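Local coordinates for protein flavin prenyltransferase UbiX (Methanocaldococcus jannaschii, PDB 6M8V) that probably transfers a dimethylallyl group from dimethylallyl monophosphate to the flavin N5 and C6 atoms of FMN, making the prenyl-FMN cofactor used by UbiD decarboxylases, at residues Gly12-Lys17 with Glu43-Asp48; Arg26-Leu31 with Leu55-Tyr60; Asn74-Val79 with Cys105-Lys110; Lys114-Pro119 with Gly139-Pro144. All blocks are in the same frame, centred on the assembly; numbering follows the deposited sequence. Where two conformers were deposited one is given.

Contact 1: residues Gly12-Lys17 with Glu43-Asp48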
loop_
_atom_site.group_PDB
_atom_site.type_symbol
_atom_site.label_atom_id
_atom_site.label_comp_id
_atom_site.label_asym_id
_atom_site.label_seq_id
_atom_site.Cartn_x
_atom_site.Cartn_y
_atom_site.Cartn_z
ATOM N N GLY A 12 -15.697 31.273 -8.477
ATOM C CA GLY A 12 -14.683 32.068 -7.831
ATOM C C GLY A 12 -13.615 32.622 -8.741
ATOM O O GLY A 12 -12.484 32.825 -8.286
ATOM N N VAL A 13 -13.930 32.872 -10.013
ATOM C CA VAL A 13 -12.969 33.494 -10.914
ATOM C C VAL A 13 -12.596 34.905 -10.485
ATOM O O VAL A 13 -11.619 35.460 -11.001
ATOM C CB VAL A 13 -13.513 33.511 -12.357
ATOM C CG1 VAL A 13 -13.446 32.114 -12.965
ATOM C CG2 VAL A 13 -14.939 34.044 -12.385
ATOM N N ILE A 14 -13.345 35.500 -9.551
ATOM C CA ILE A 14 -12.968 36.804 -9.009
ATOM C C ILE A 14 -11.589 36.746 -8.368
ATOM O O ILE A 14 -10.845 37.734 -8.388
ATOM C CB ILE A 14 -14.034 37.301 -8.011
ATOM C CG1 ILE A 14 -13.703 38.715 -7.534
ATOM C CG2 ILE A 14 -14.164 36.342 -6.833
ATOM C CD1 ILE A 14 -14.786 39.329 -6.684
ATOM N N TYR A 15 -11.218 35.596 -7.795
ATOM C CA TYR A 15 -9.871 35.446 -7.260
ATOM C C TYR A 15 -8.829 35.617 -8.355
ATOM O O TYR A 15 -7.801 36.270 -8.146
ATOM C CB TYR A 15 -9.704 34.080 -6.595
ATOM C CG TYR A 15 -10.515 33.850 -5.342
ATOM C CD1 TYR A 15 -10.314 34.619 -4.205
ATOM C CD2 TYR A 15 -11.450 32.823 -5.281
ATOM C CE1 TYR A 15 -11.050 34.392 -3.053
ATOM C CE2 TYR A 15 -12.182 32.589 -4.133
ATOM C CZ TYR A 15 -11.977 33.377 -3.024
ATOM O OH TYR A 15 -12.703 33.140 -1.883
ATOM N N ALA A 16 -9.073 35.031 -9.528
ATOM C CA ALA A 16 -8.118 35.152 -10.625
ATOM C C ALA A 16 -8.036 36.588 -11.129
ATOM O O ALA A 16 -6.948 37.075 -11.461
ATOM C CB ALA A 16 -8.499 34.204 -11.761
ATOM N N LYS A 17 -9.175 37.278 -11.195
ATOM C CA LYS A 17 -9.173 38.668 -11.639
ATOM C C LYS A 17 -8.352 39.537 -10.692
ATOM O O LYS A 17 -7.491 40.308 -11.130
ATOM C CB LYS A 17 -10.611 39.185 -11.750
ATOM C CG LYS A 17 -10.732 40.652 -12.192
ATOM C CD LYS A 17 -12.188 41.113 -12.173
ATOM C CE LYS A 17 -12.337 42.586 -12.564
ATOM N NZ LYS A 17 -11.599 43.507 -11.651
ATOM N N GLU A 43 -20.637 34.814 -16.523
ATOM C CA GLU A 43 -21.795 34.643 -15.654
ATOM C C GLU A 43 -21.576 35.264 -14.280
ATOM O O GLU A 43 -22.491 35.883 -13.727
ATOM C CB GLU A 43 -22.132 33.159 -15.517
ATOM C CG GLU A 43 -23.501 32.894 -14.911
ATOM C CD GLU A 43 -24.636 33.139 -15.889
ATOM O OE1 GLU A 43 -24.366 33.570 -17.035
ATOM O OE2 GLU A 43 -25.802 32.897 -15.512
ATOM N N GLU A 44 -20.382 35.115 -13.716
ATOM C CA GLU A 44 -20.126 35.554 -12.350
ATOM C C GLU A 44 -19.608 36.982 -12.266
ATOM O O GLU A 44 -19.840 37.656 -11.256
ATOM C CB GLU A 44 -19.120 34.616 -11.668
ATOM C CG GLU A 44 -19.681 33.248 -11.302
ATOM C CD GLU A 44 -18.737 32.439 -10.421
ATOM O OE1 GLU A 44 -17.571 32.853 -10.236
ATOM O OE2 GLU A 44 -19.164 31.383 -9.912
ATOM N N LEU A 45 -18.893 37.452 -13.282
ATOM C CA LEU A 45 -18.331 38.794 -13.269
ATOM C C LEU A 45 -19.057 39.747 -14.211
ATOM O O LEU A 45 -18.714 40.933 -14.255
ATOM C CB LEU A 45 -16.839 38.738 -13.617
ATOM C CG LEU A 45 -15.988 37.953 -12.614
ATOM C CD1 LEU A 45 -14.517 37.954 -13.004
ATOM C CD2 LEU A 45 -16.175 38.513 -11.213
ATOM N N ASP A 46 -20.045 39.252 -14.965
ATOM C CA ASP A 46 -20.879 40.066 -15.856
ATOM C C ASP A 46 -20.039 40.929 -16.793
ATOM O O ASP A 46 -20.470 41.993 -17.244
ATOM C CB ASP A 46 -21.870 40.919 -15.063
ATOM C CG ASP A 46 -22.986 40.090 -14.449
ATOM O OD1 ASP A 46 -23.284 40.282 -13.251
ATOM O OD2 ASP A 46 -23.556 39.237 -15.164
ATOM N N ILE A 47 -18.829 40.467 -17.089
ATOM C CA ILE A 47 -17.957 41.087 -18.073
ATOM C C ILE A 47 -17.523 40.006 -19.048
ATOM O O ILE A 47 -17.463 38.822 -18.704
ATOM C CB ILE A 47 -16.729 41.760 -17.424
ATOM C CG1 ILE A 47 -15.915 40.731 -16.638
ATOM C CG2 ILE A 47 -17.161 42.907 -16.528
ATOM C CD1 ILE A 47 -14.493 41.160 -16.353
ATOM N N ASP A 48 -17.229 40.417 -20.275
ATOM C CA ASP A 48 -16.743 39.463 -21.258
ATOM C C ASP A 48 -15.335 39.004 -20.893
ATOM O O ASP A 48 -14.559 39.741 -20.275
ATOM C CB ASP A 48 -16.763 40.076 -22.655
ATOM C CG ASP A 48 -16.384 39.079 -23.722
ATOM O OD1 ASP A 48 -17.249 38.262 -24.111
ATOM O OD2 ASP A 48 -15.219 39.106 -24.163
HETATM O O HOH W 1 -15.911 34.989 -9.264
#
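Glu44 reaches from the last part of helix 35-45 to the start of helix 13-22. Its CG lies beside its own backbone N and the chain then runs extended (chi2 -170°), which carries the carboxylate to the Gly12 backbone. There OE1 offers its syn lone pair to Gly12 N at 3.0 Å, in a nearly straight bond (161°). OE1 also accepts from a water that in turn takes the N-H of Ile14, 2.6 Å from Ile14 N, so one carboxylate oxygen serves one amide directly and a second through the water. The other oxygen, OE2, is bonded to the hydroxyl of Ser11. Val13 CG2 leans on the acid, 3.6 Å from Glu44 OE1. Tyr150 of a neighbouring subunit packs on Glu44, and the flavin mononucleotide lies about 5 Å from the Glu44 side chain. Leu45 follows with a forked tip: its CD1 meets Val13 CG2 at 4.0 Å and also the aliphatic CD of Lys17, while CD2 rests 4.0 Å from Ile14 CB. Bonded through both oxygens, the carboxylate is probably limited in rotation, and the apolar Leu45 packing adjoins it between the two helices.

Contact 2: residues Arg26-Leu31 with Leu55-Tyr60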
loop_
_atom_site.group_PDB
_atom_site.type_symbol
_atom_site.label_atom_id
_atom_site.label_comp_id
_atom_site.label_asym_id
_atom_site.label_seq_id
_atom_site.Cartn_x
_atom_site.Cartn_y
_atom_site.Cartn_z
ATOM N N ARG A 26 4.191 43.875 -11.294
ATOM C CA ARG A 26 5.175 43.235 -10.432
ATOM C C ARG A 26 5.713 41.919 -10.973
ATOM O O ARG A 26 6.610 41.337 -10.351
ATOM C CB ARG A 26 4.592 43.001 -9.032
ATOM C CG ARG A 26 5.159 43.932 -7.971
ATOM C CD ARG A 26 4.470 43.740 -6.630
ATOM N NE ARG A 26 3.054 44.090 -6.691
ATOM C CZ ARG A 26 2.240 44.093 -5.640
ATOM N NH1 ARG A 26 2.699 43.765 -4.438
ATOM N NH2 ARG A 26 0.965 44.426 -5.789
ATOM N N ALA A 27 5.205 41.431 -12.103
ATOM C CA ALA A 27 5.675 40.166 -12.649
ATOM C C ALA A 27 5.242 40.052 -14.101
ATOM O O ALA A 27 4.240 40.645 -14.511
ATOM C CB ALA A 27 5.145 38.968 -11.846
ATOM N N GLU A 28 6.014 39.286 -14.872
ATOM C CA GLU A 28 5.625 38.918 -16.228
ATOM C C GLU A 28 4.588 37.807 -16.129
ATOM O O GLU A 28 4.892 36.700 -15.674
ATOM C CB GLU A 28 6.835 38.473 -17.045
ATOM C CG GLU A 28 6.538 38.291 -18.532
ATOM C CD GLU A 28 7.662 37.598 -19.280
ATOM O OE1 GLU A 28 7.403 37.040 -20.370
ATOM O OE2 GLU A 28 8.804 37.608 -18.777
ATOM N N VAL A 29 3.364 38.098 -16.550
ATOM C CA VAL A 29 2.232 37.209 -16.339
ATOM C C VAL A 29 1.788 36.661 -17.686
ATOM O O VAL A 29 1.461 37.428 -18.602
ATOM C CB VAL A 29 1.079 37.930 -15.626
ATOM C CG1 VAL A 29 -0.141 37.030 -15.548
ATOM C CG2 VAL A 29 1.520 38.373 -14.235
ATOM N N ASN A 30 1.783 35.337 -17.809
ATOM C CA ASN A 30 1.166 34.654 -18.937
ATOM C C ASN A 30 -0.163 34.061 -18.485
ATOM O O ASN A 30 -0.255 33.474 -17.404
ATOM C CB ASN A 30 2.079 33.559 -19.490
ATOM C CG ASN A 30 3.323 34.118 -20.157
ATOM O OD1 ASN A 30 3.796 35.196 -19.807
ATOM N ND2 ASN A 30 3.860 33.382 -21.123
ATOM N N LEU A 31 -1.191 34.234 -19.309
ATOM C CA LEU A 31 -2.556 33.899 -18.938
ATOM C C LEU A 31 -3.129 32.870 -19.897
ATOM O O LEU A 31 -2.962 32.979 -21.115
ATOM C CB LEU A 31 -3.439 35.149 -18.932
ATOM C CG LEU A 31 -4.923 35.030 -18.578
ATOM C CD1 LEU A 31 -5.122 34.540 -17.150
ATOM C CD2 LEU A 31 -5.593 36.376 -18.776
ATOM N N LEU A 55 -5.263 41.952 -18.864
ATOM C CA LEU A 55 -4.468 42.197 -17.663
ATOM C C LEU A 55 -3.164 41.416 -17.632
ATOM O O LEU A 55 -2.430 41.512 -16.643
ATOM C CB LEU A 55 -5.274 41.873 -16.408
ATOM C CG LEU A 55 -6.742 42.301 -16.421
ATOM C CD1 LEU A 55 -7.449 41.800 -15.171
ATOM C CD2 LEU A 55 -6.838 43.816 -16.543
ATOM N N ALA A 56 -2.851 40.659 -18.676
ATOM C CA ALA A 56 -1.673 39.808 -18.698
ATOM C C ALA A 56 -0.668 40.308 -19.725
ATOM O O ALA A 56 -1.034 40.930 -20.725
ATOM C CB ALA A 56 -2.052 38.360 -19.015
ATOM N N THR A 57 0.609 40.018 -19.467
ATOM C CA THR A 57 1.655 40.336 -20.433
ATOM C C THR A 57 1.574 39.457 -21.675
ATOM O O THR A 57 2.092 39.842 -22.727
ATOM C CB THR A 57 3.034 40.192 -19.786
ATOM O OG1 THR A 57 2.997 40.730 -18.459
ATOM C CG2 THR A 57 4.087 40.940 -20.597
ATOM N N ASP A 58 0.945 38.287 -21.578
ATOM C CA ASP A 58 0.736 37.414 -22.723
ATOM C C ASP A 58 -0.483 36.545 -22.464
ATOM O O ASP A 58 -0.811 36.241 -21.313
ATOM C CB ASP A 58 1.953 36.526 -22.997
ATOM C CG ASP A 58 2.990 37.209 -23.856
ATOM O OD1 ASP A 58 2.598 37.930 -24.799
ATOM O OD2 ASP A 58 4.197 37.021 -23.587
ATOM N N TYR A 59 -1.147 36.146 -23.544
ATOM C CA TYR A 59 -2.294 35.255 -23.473
ATOM C C TYR A 59 -2.126 34.142 -24.494
ATOM O O TYR A 59 -1.608 34.370 -25.589
ATOM C CB TYR A 59 -3.617 36.000 -23.728
ATOM C CG TYR A 59 -4.820 35.085 -23.781
ATOM C CD1 TYR A 59 -5.447 34.664 -22.615
ATOM C CD2 TYR A 59 -5.318 34.625 -24.996
ATOM C CE1 TYR A 59 -6.542 33.813 -22.653
ATOM C CE2 TYR A 59 -6.415 33.777 -25.046
ATOM C CZ TYR A 59 -7.021 33.373 -23.871
ATOM O OH TYR A 59 -8.112 32.532 -23.912
ATOM N N TYR A 60 -2.555 32.933 -24.127
ATOM C CA TYR A 60 -2.567 31.810 -25.051
ATOM C C TYR A 60 -3.873 31.045 -24.896
ATOM O O TYR A 60 -4.391 30.899 -23.784
ATOM C CB TYR A 60 -1.378 30.871 -24.819
ATOM C CG TYR A 60 -0.026 31.525 -24.971
ATOM C CD1 TYR A 60 0.527 31.749 -26.230
ATOM C CD2 TYR A 60 0.704 31.914 -23.857
ATOM C CE1 TYR A 60 1.770 32.347 -26.370
ATOM C CE2 TYR A 60 1.942 32.508 -23.985
ATOM C CZ TYR A 60 2.471 32.725 -25.242
ATOM O OH TYR A 60 3.706 33.318 -25.359
HETATM O O HOH W 2 1.555 41.505 -16.097
HETATM O O HOH W 3 5.327 33.385 -23.445
#
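Val29 O is gripped by two successive amides: Asp58 N donates from 3.1 Å in the carbonyl plane, and Thr57 N adds a weak, bent bond (119°). Val29 N is held by a side chain, Thr57 OG1 at 3.3 Å, in a nearly linear bond. The threonine hydroxyl sits beside its own backbone N (chi1 -41°), which turns it toward Val29; a water joins it to Ala27 O. Farther along, Leu31 N donates to Asp58 O at 2.9 Å and Tyr60 N to Leu31 O at 3.0 Å. This is the parallel pairing of strands 28-33 and 58-61, the latter outermost on its side of the chain's Rossmann-like sheet, with helices 35-45 and 50-53 making the connection. On one face Asn30 and Asp58 point the same way side by side, their amide and carboxylate planes almost perpendicular. Asn30 ND2 comes to the edge of the Tyr60 ring, 3.6 Å from CE2, and donates to a water that also contacts Tyr60 OH; Asn30 OD1 is buried without a partner. A leucine in place of Asn30 would probably leave that water without its amide donor and Tyr60 OH without the bridge. On the other face Ala56 CB presses tightly on Leu31 CB, 3.5 Å away, and Leu31 CG touches Tyr59 CD1 at 4.1 Å.

Contact 3: residues Asn74-Val79 with Cys105-Lys110. With PO4 (phosphate ion), chain C.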
loop_
_atom_site.group_PDB
_atom_site.type_symbol
_atom_site.label_atom_id
_atom_site.label_comp_id
_atom_site.label_asym_id
_atom_site.label_seq_id
_atom_site.Cartn_x
_atom_site.Cartn_y
_atom_site.Cartn_z
ATOM N N ASN A 74 11.414 25.905 -22.758
ATOM C CA ASN A 74 11.150 27.277 -22.351
ATOM C C ASN A 74 10.898 27.333 -20.846
ATOM O O ASN A 74 10.472 26.357 -20.225
ATOM C CB ASN A 74 9.960 27.849 -23.124
ATOM C CG ASN A 74 10.196 27.860 -24.625
ATOM O OD1 ASN A 74 11.282 28.204 -25.084
ATOM N ND2 ASN A 74 9.182 27.479 -25.395
ATOM N N LYS A 75 11.166 28.494 -20.257
ATOM C CA LYS A 75 11.256 28.596 -18.809
ATOM C C LYS A 75 10.179 29.509 -18.233
ATOM O O LYS A 75 9.698 30.433 -18.894
ATOM C CB LYS A 75 12.648 29.085 -18.396
ATOM C CG LYS A 75 13.770 28.242 -18.994
ATOM C CD LYS A 75 15.034 28.305 -18.159
ATOM C CE LYS A 75 15.474 26.914 -17.726
ATOM N NZ LYS A 75 16.081 26.915 -16.362
ATOM N N PHE A 76 9.786 29.203 -16.996
ATOM C CA PHE A 76 8.935 30.066 -16.192
ATOM C C PHE A 76 9.231 29.785 -14.728
ATOM O O PHE A 76 9.898 28.803 -14.385
ATOM C CB PHE A 76 7.443 29.872 -16.509
ATOM C CG PHE A 76 6.958 28.447 -16.385
ATOM C CD1 PHE A 76 6.684 27.889 -15.142
ATOM C CD2 PHE A 76 6.744 27.679 -17.521
ATOM C CE1 PHE A 76 6.228 26.583 -15.036
ATOM C CE2 PHE A 76 6.283 26.375 -17.421
ATOM C CZ PHE A 76 6.025 25.826 -16.181
ATOM N N ASP A 77 8.729 30.658 -13.857
ATOM C CA ASP A 77 9.006 30.540 -12.431
ATOM C C ASP A 77 7.895 29.858 -11.645
ATOM O O ASP A 77 8.193 29.122 -10.698
ATOM C CB ASP A 77 9.267 31.926 -11.831
ATOM C CG ASP A 77 10.555 32.540 -12.339
ATOM O OD1 ASP A 77 11.605 31.870 -12.253
ATOM O OD2 ASP A 77 10.514 33.687 -12.833
ATOM N N ALA A 78 6.631 30.076 -12.005
ATOM C CA ALA A 78 5.538 29.545 -11.204
ATOM C C ALA A 78 4.278 29.444 -12.046
ATOM O O ALA A 78 4.077 30.211 -12.993
ATOM C CB ALA A 78 5.276 30.417 -9.971
ATOM N N VAL A 79 3.431 28.487 -11.677
ATOM C CA VAL A 79 2.104 28.316 -12.250
ATOM C C VAL A 79 1.089 28.475 -11.132
ATOM O O VAL A 79 1.278 27.941 -10.034
ATOM C CB VAL A 79 1.943 26.937 -12.923
ATOM C CG1 VAL A 79 0.576 26.820 -13.580
ATOM C CG2 VAL A 79 3.040 26.722 -13.930
ATOM N N CYS A 105 1.238 22.633 -16.213
ATOM C CA CYS A 105 1.361 22.056 -14.874
ATOM C C CYS A 105 2.262 20.831 -14.889
ATOM O O CYS A 105 3.116 20.674 -14.011
ATOM C CB CYS A 105 -0.009 21.688 -14.307
ATOM S SG CYS A 105 -1.061 23.103 -13.974
ATOM N N ASP A 106 2.086 19.951 -15.879
ATOM C CA ASP A 106 2.937 18.768 -15.977
ATOM C C ASP A 106 4.390 19.163 -16.213
ATOM O O ASP A 106 5.313 18.525 -15.686
ATOM C CB ASP A 106 2.426 17.854 -17.097
ATOM C CG ASP A 106 2.938 16.428 -16.975
ATOM O OD1 ASP A 106 2.852 15.837 -15.870
ATOM O OD2 ASP A 106 3.420 15.885 -17.994
ATOM N N ILE A 107 4.610 20.222 -16.994
ATOM C CA ILE A 107 5.954 20.748 -17.207
ATOM C C ILE A 107 6.531 21.269 -15.899
ATOM O O ILE A 107 7.689 20.999 -15.555
ATOM C CB ILE A 107 5.930 21.847 -18.287
ATOM C CG1 ILE A 107 5.785 21.230 -19.682
ATOM C CG2 ILE A 107 7.168 22.737 -18.188
ATOM C CD1 ILE A 107 5.468 22.251 -20.770
ATOM N N ALA A 108 5.729 22.030 -15.153
ATOM C CA ALA A 108 6.188 22.544 -13.868
ATOM C C ALA A 108 6.653 21.416 -12.960
ATOM O O ALA A 108 7.657 21.556 -12.248
ATOM C CB ALA A 108 5.078 23.356 -13.199
ATOM N N LEU A 109 5.950 20.279 -12.984
ATOM C CA LEU A 109 6.324 19.176 -12.103
ATOM C C LEU A 109 7.606 18.498 -12.577
ATOM O O LEU A 109 8.479 18.180 -11.762
ATOM C CB LEU A 109 5.175 18.167 -11.994
ATOM C CG LEU A 109 3.929 18.630 -11.216
ATOM C CD1 LEU A 109 2.724 17.720 -11.458
ATOM C CD2 LEU A 109 4.214 18.730 -9.719
ATOM N N LYS A 110 7.750 18.266 -13.884
ATOM C CA LYS A 110 8.969 17.608 -14.345
ATOM C C LYS A 110 10.177 18.538 -14.263
ATOM O O LYS A 110 11.284 18.076 -13.974
ATOM C CB LYS A 110 8.792 17.062 -15.766
ATOM C CG LYS A 110 8.885 18.087 -16.900
ATOM C CD LYS A 110 8.322 17.500 -18.198
ATOM C CE LYS A 110 8.537 18.417 -19.399
ATOM N NZ LYS A 110 9.951 18.426 -19.864
HETATM P P PO4 C . 9.859 19.180 -23.943
HETATM O O1 PO4 C . 9.097 20.065 -24.904
HETATM O O2 PO4 C . 11.322 19.128 -24.323
HETATM O O3 PO4 C . 9.739 19.729 -22.539
HETATM O O4 PO4 C . 9.270 17.789 -24.005
#
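Phe76 aims the far end of its ring at helix 100-110, so that the helix meets ring carbons CE1, CZ and CE2. Its CG stands between the backbone N and the carbonyl carbon (chi1 55°), and this turns the ring inward from a backbone that itself runs past the helix. Ala108 CB lies at the ring edge, near its plane, 3.9 Å from Phe76 CE1. Ile107 approaches obliquely, and its CG2 branch touches Phe76 CE2 at 3.8 Å. Val79 points toward the helix and splits its two methyls: CG2 meets Ala108 CB at 4.0 Å, while CG1 lies 4.1 Å from Cys105 SG. The small Ala108 methyl is thus shared between the phenyl edge and the valine. A serine here instead of Phe76 would probably open a gap against Ile107 and Ala108 and leave Arg113, which makes a cation-pi contact with the ring, without that partner. About one turn after Ile107, Lys110 NZ donates to phosphate oxygen O3 at 3.0 Å and also forms a salt bridge with Glu121 of a neighbouring subunit. The ion probably comes from the crystallisation liquor, but Tyr150 of another subunit, a predicted dimethylallyl phosphate ligand, also binds it, so it may mark that site. In the fold, helix 100-110 covers strand 78-84 on the face that carries Val79; Leu115 of strand 114-119 fills in beside Val79 and Cys105, and strand 2-7 flanks Phe76 and Val79 through Ile4.

Contact 4: residues Lys114-Pro119 with Gly139-Pro144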
loop_
_atom_site.group_PDB
_atom_site.type_symbol
_atom_site.label_atom_id
_atom_site.label_comp_id
_atom_site.label_asym_id
_atom_site.label_seq_id
_atom_site.Cartn_x
_atom_site.Cartn_y
_atom_site.Cartn_z
ATOM N N LYS A 114 7.608 25.904 -9.392
ATOM C CA LYS A 114 6.559 26.032 -8.389
ATOM C C LYS A 114 5.174 25.925 -9.024
ATOM O O LYS A 114 4.871 26.604 -10.009
ATOM C CB LYS A 114 6.705 27.360 -7.653
ATOM C CG LYS A 114 5.603 27.646 -6.654
ATOM C CD LYS A 114 5.916 28.886 -5.835
ATOM C CE LYS A 114 7.100 28.655 -4.908
ATOM N NZ LYS A 114 7.417 29.889 -4.130
ATOM N N LEU A 115 4.326 25.073 -8.448
ATOM C CA LEU A 115 2.971 24.854 -8.936
ATOM C C LEU A 115 1.995 25.076 -7.790
ATOM O O LEU A 115 2.056 24.377 -6.770
ATOM C CB LEU A 115 2.819 23.441 -9.514
ATOM C CG LEU A 115 1.419 22.958 -9.919
ATOM C CD1 LEU A 115 0.807 23.876 -10.969
ATOM C CD2 LEU A 115 1.468 21.509 -10.427
ATOM N N ILE A 116 1.098 26.043 -7.964
ATOM C CA ILE A 116 0.048 26.361 -7.004
ATOM C C ILE A 116 -1.293 26.044 -7.644
ATOM O O ILE A 116 -1.580 26.514 -8.750
ATOM C CB ILE A 116 0.092 27.841 -6.586
ATOM C CG1 ILE A 116 1.460 28.207 -6.003
ATOM C CG2 ILE A 116 -1.052 28.154 -5.621
ATOM C CD1 ILE A 116 1.634 29.703 -5.752
ATOM N N ILE A 117 -2.119 25.268 -6.949
ATOM C CA ILE A 117 -3.466 24.957 -7.416
ATOM C C ILE A 117 -4.449 25.339 -6.324
ATOM O O ILE A 117 -4.175 25.150 -5.135
ATOM C CB ILE A 117 -3.623 23.470 -7.802
ATOM C CG1 ILE A 117 -3.344 22.568 -6.604
ATOM C CG2 ILE A 117 -2.681 23.115 -8.941
ATOM C CD1 ILE A 117 -3.804 21.134 -6.802
ATOM N N MET A 118 -5.599 25.876 -6.729
ATOM C CA MET A 118 -6.627 26.362 -5.806
ATOM C C MET A 118 -7.952 25.682 -6.118
ATOM O O MET A 118 -8.851 26.286 -6.720
ATOM C CB MET A 118 -6.748 27.884 -5.900
ATOM C CG MET A 118 -5.392 28.565 -5.923
ATOM S SD MET A 118 -5.450 30.327 -5.591
ATOM C CE MET A 118 -6.087 30.365 -3.917
ATOM N N PRO A 119 -8.115 24.421 -5.716
ATOM C CA PRO A 119 -9.354 23.698 -6.038
ATOM C C PRO A 119 -10.546 24.276 -5.285
ATOM O O PRO A 119 -10.502 24.453 -4.066
ATOM C CB PRO A 119 -9.049 22.260 -5.602
ATOM C CG PRO A 119 -7.999 22.410 -4.557
ATOM C CD PRO A 119 -7.167 23.591 -4.952
ATOM N N GLY A 139 5.030 17.963 -4.309
ATOM C CA GLY A 139 5.584 19.286 -4.097
ATOM C C GLY A 139 4.707 20.427 -4.569
ATOM O O GLY A 139 5.090 21.587 -4.388
ATOM N N ALA A 140 3.559 20.146 -5.182
ATOM C CA ALA A 140 2.620 21.209 -5.500
ATOM C C ALA A 140 2.052 21.802 -4.216
ATOM O O ALA A 140 1.925 21.121 -3.199
ATOM C CB ALA A 140 1.490 20.682 -6.386
ATOM N N ILE A 141 1.719 23.087 -4.270
ATOM C CA ILE A 141 1.110 23.790 -3.149
ATOM C C ILE A 141 -0.399 23.773 -3.356
ATOM O O ILE A 141 -0.927 24.479 -4.220
ATOM C CB ILE A 141 1.653 25.221 -3.018
ATOM C CG1 ILE A 141 3.151 25.198 -2.690
ATOM C CG2 ILE A 141 0.907 25.979 -1.929
ATOM C CD1 ILE A 141 4.042 25.678 -3.810
ATOM N N VAL A 142 -1.098 22.963 -2.572
ATOM C CA VAL A 142 -2.532 22.765 -2.741
ATOM C C VAL A 142 -3.241 23.765 -1.840
ATOM O O VAL A 142 -3.159 23.684 -0.611
ATOM C CB VAL A 142 -2.945 21.324 -2.422
ATOM C CG1 VAL A 142 -4.455 21.186 -2.501
ATOM C CG2 VAL A 142 -2.262 20.354 -3.389
ATOM N N MET A 143 -3.959 24.701 -2.454
ATOM C CA MET A 143 -4.406 25.910 -1.772
ATOM C C MET A 143 -5.839 26.258 -2.168
ATOM O O MET A 143 -6.079 27.261 -2.842
ATOM C CB MET A 143 -3.457 27.062 -2.107
ATOM C CG MET A 143 -3.417 28.150 -1.085
ATOM S SD MET A 143 -2.216 29.386 -1.578
ATOM C CE MET A 143 -2.232 30.422 -0.121
ATOM N N PRO A 144 -6.809 25.454 -1.744
ATOM C CA PRO A 144 -8.216 25.836 -1.975
ATOM C C PRO A 144 -8.508 27.187 -1.349
ATOM O O PRO A 144 -8.006 27.496 -0.258
ATOM C CB PRO A 144 -9.018 24.716 -1.288
ATOM C CG PRO A 144 -8.032 23.955 -0.458
ATOM C CD PRO A 144 -6.691 24.142 -1.086
HETATM O O HOH W 4 5.642 23.459 -6.264
#
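Strand 114-119, helix 126-137 and strand 141-142 form a beta-alpha-beta unit, and here its two strands pair in parallel, Ile116 beside Ile141 and Ile117 beside Val142. Ile141 N donates to Leu115 O at 2.8 Å in an almost straight bond (173°). Ile117 N then bonds to Ile141 O, tilted somewhat from its carbonyl plane, and Met143 N closes the ladder on Ile117 O at 2.7 Å. Before the first rung a water links Leu115 N to the O of Gly139, the residue just after helix 126-137, whose positive phi closes a Schellman motif. On the face turned to that helix, Ile117 and Val142 lie side by side; a chi1 of 60° brings Ile117 CG1 round to the Val142 side and places CD1 3.8 Å from Val142 CG2. Over the opposite face Ile141 CD1 rests on Lys114 CG at 3.8 Å, and Ile116 packs on helix 156-171. Met118 folds round the carbonyl of Met143, its CB 3.2 Å and its bent-back CE 3.3 Å from Met143 O. Met122 of a neighbouring subunit packs on both methionines, and Val142 makes backbone bonds to that subunit, so the sheet edge is also an interface. Helix-covered parallel strands joined through a helix are the repeating unit of the Rossmann-like fold, of which this pair supplies the last two strands.

Overall arrangement
Contacts 2, 3 and 4 all reach the one parallel sheet, while contact 1 joins two helices beside it. Contacts 3 and 4 are buried and meet directly: Val79 bonds through its backbone to Lys114 and Ile116. Contacts 1 and 2 are partly buried, their centres about 17 Å apart, and their segments alternate along the chain. Chemistry follows position: backbone ladders in contacts 2 and 4, which hold the two outermost strands, purely apolar packing between strand and helix in contact 3, and a carboxylate-amide grip near the flavin in contact 1. Contacts 1 and 4, on opposite sides of the chain's centre, both touch the second subunit.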